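Local coordinates for protein NAD-dependent aldehyde dehydrogenase (Burkholderia multivorans, PDB 5UJU) that probably oxidises aldehydes to carboxylic acids with NAD as the electron acceptor, at residues A[411-416]-A[454-459]. Numbering follows the deposited sequence.
Sequences DAARAV and QEWFGP. With NA (sodium ion), chain C.
Trp-456 reaches from a loop and packs against Ala-413 of helix 404-414 and Val-416 of the turn that follows it, a compact example of how one large aromatic side chain can carry the whole contact between two segments, here 411-416 and 454-459. The benzo half of the indole does the touching. Its CZ3 lies 3.8 Å from CB of Ala-413 and equally close to that residue's CA, so the ring corner rests on backbone as well as on the methyl group. Farther round the same six-membered ring, CH2 meets the CG2 branch of Val-416 at 3.9 Å, while Ala-412 borders CZ3 more loosely through its CB, 4.3 Å away. The neighbours approach at a slant, and the interaction is plain apolar packing rather than a stack. The CA-CB bond of Trp-456 points to segment 411-416, and a chi1 of -64° sets CG opposite the carbonyl carbon and beside the backbone N, with the benzo ring reaching Ala-413 and Val-416. NE1 donates a hydrogen bond to O of Lys-451, which, with the edge-to-face ring of Phe-462, would limit rotation of the indole. Ala-413 and Val-416 also touch strand 440-445, so helix and loop pack on the seven-stranded mixed sheet, consistent with the catalytic domain of the aldehyde dehydrogenase fold. Beyond the indole, O of Gly-458 binds a sodium ion at 2.7 Å, and Gly-348 supplies a further carbonyl. One coordinating water lies within hydrogen-bonding distance of O of Trp-456, at 2.6 Å, and another accepts from N of Gly-458 at 2.8 Å. The chemistry thus implies nondirectional apolar packing at the ring, whose NE1 is satisfied by Lys-451, while the loop's backbone reaches sodium directly through Gly-458 O and through water from Trp-456 O.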
# COMPACT_ATOMS: atom_id res chain seq x y z
N ASP A 411 -27.00 -11.80 -27.84
CA ASP A 411 -27.18 -12.40 -29.16
C ASP A 411 -25.87 -12.97 -29.68
O ASP A 411 -25.86 -14.01 -30.35
CB ASP A 411 -27.76 -11.41 -30.15
CG ASP A 411 -28.20 -12.08 -31.45
OD1 ASP A 411 -29.14 -12.92 -31.40
OD2 ASP A 411 -27.60 -11.80 -32.51
N ALA A 412 -24.74 -12.32 -29.39
CA ALA A 412 -23.45 -12.90 -29.77
C ALA A 412 -23.24 -14.25 -29.07
O ALA A 412 -22.78 -15.21 -29.69
CB ALA A 412 -22.31 -11.95 -29.44
N ALA A 413 -23.60 -14.33 -27.78
CA ALA A 413 -23.40 -15.56 -27.03
C ALA A 413 -24.26 -16.71 -27.56
O ALA A 413 -23.88 -17.88 -27.43
CB ALA A 413 -23.67 -15.32 -25.54
N ARG A 414 -25.43 -16.40 -28.15
CA ARG A 414 -26.30 -17.46 -28.66
C ARG A 414 -25.58 -18.36 -29.66
O ARG A 414 -25.85 -19.57 -29.71
CB ARG A 414 -27.54 -16.86 -29.32
CG ARG A 414 -28.63 -16.48 -28.37
CD ARG A 414 -29.90 -16.09 -29.13
NE ARG A 414 -30.97 -15.71 -28.21
CZ ARG A 414 -31.36 -14.46 -28.00
NH1 ARG A 414 -30.78 -13.46 -28.65
NH2 ARG A 414 -32.34 -14.20 -27.14
N ALA A 415 -24.68 -17.81 -30.46
CA ALA A 415 -24.01 -18.59 -31.49
C ALA A 415 -22.89 -19.47 -30.96
O ALA A 415 -22.32 -20.25 -31.73
CB ALA A 415 -23.45 -17.65 -32.57
N VAL A 416 -22.57 -19.38 -29.67
CA VAL A 416 -21.29 -19.90 -29.19
C VAL A 416 -21.32 -21.40 -28.86
O VAL A 416 -20.32 -22.09 -29.08
CB VAL A 416 -20.83 -19.06 -27.99
CG1 VAL A 416 -20.16 -19.91 -26.92
CG2 VAL A 416 -19.90 -17.96 -28.47
N GLN A 454 -13.42 -15.63 -21.60
CA GLN A 454 -13.75 -14.24 -21.85
C GLN A 454 -14.83 -13.82 -20.88
O GLN A 454 -15.57 -14.64 -20.34
CB GLN A 454 -14.25 -14.01 -23.28
CG GLN A 454 -13.43 -14.61 -24.39
CD GLN A 454 -14.18 -14.53 -25.70
OE1 GLN A 454 -14.89 -13.56 -25.96
NE2 GLN A 454 -14.06 -15.56 -26.51
N GLU A 455 -14.91 -12.53 -20.64
CA GLU A 455 -15.98 -12.01 -19.81
C GLU A 455 -17.17 -11.69 -20.71
O GLU A 455 -17.02 -11.11 -21.78
CB GLU A 455 -15.49 -10.80 -19.01
CG GLU A 455 -16.44 -10.34 -17.91
CD GLU A 455 -16.86 -8.89 -18.07
OE1 GLU A 455 -16.18 -8.14 -18.80
OE2 GLU A 455 -17.86 -8.50 -17.44
N TRP A 456 -18.34 -12.18 -20.32
CA TRP A 456 -19.57 -11.94 -21.05
C TRP A 456 -20.48 -11.18 -20.10
O TRP A 456 -21.21 -11.78 -19.30
CB TRP A 456 -20.21 -13.25 -21.49
CG TRP A 456 -19.37 -14.03 -22.44
CD1 TRP A 456 -18.32 -14.84 -22.13
CD2 TRP A 456 -19.51 -14.07 -23.86
NE1 TRP A 456 -17.80 -15.40 -23.28
CE2 TRP A 456 -18.51 -14.93 -24.36
CE3 TRP A 456 -20.38 -13.46 -24.77
CZ2 TRP A 456 -18.36 -15.20 -25.72
CZ3 TRP A 456 -20.23 -13.73 -26.12
CH2 TRP A 456 -19.23 -14.59 -26.58
N PHE A 457 -20.48 -9.86 -20.20
CA PHE A 457 -21.22 -9.08 -19.22
C PHE A 457 -22.71 -9.15 -19.53
O PHE A 457 -23.13 -8.91 -20.67
CB PHE A 457 -20.75 -7.63 -19.19
CG PHE A 457 -21.52 -6.78 -18.22
CD1 PHE A 457 -21.32 -6.93 -16.85
CD2 PHE A 457 -22.46 -5.86 -18.67
CE1 PHE A 457 -22.03 -6.15 -15.94
CE2 PHE A 457 -23.18 -5.09 -17.76
CZ PHE A 457 -22.96 -5.24 -16.39
N GLY A 458 -23.49 -9.52 -18.53
CA GLY A 458 -24.91 -9.70 -18.72
C GLY A 458 -25.33 -11.08 -18.27
O GLY A 458 -24.54 -11.84 -17.69
N PRO A 459 -26.58 -11.43 -18.52
CA PRO A 459 -27.14 -12.70 -18.00
C PRO A 459 -26.79 -13.88 -18.89
O PRO A 459 -27.64 -14.48 -19.54
CB PRO A 459 -28.65 -12.40 -17.99
CG PRO A 459 -28.83 -11.49 -19.18
CD PRO A 459 -27.59 -10.63 -19.25
NA NA C . -22.84 -12.50 -15.64
O HOH W 1 -21.54 -13.61 -17.46
O HOH W 2 -22.01 -10.14 -16.28
O HOH W 3 -20.91 -13.17 -14.03
O HOH W 4 -24.00 -14.97 -15.41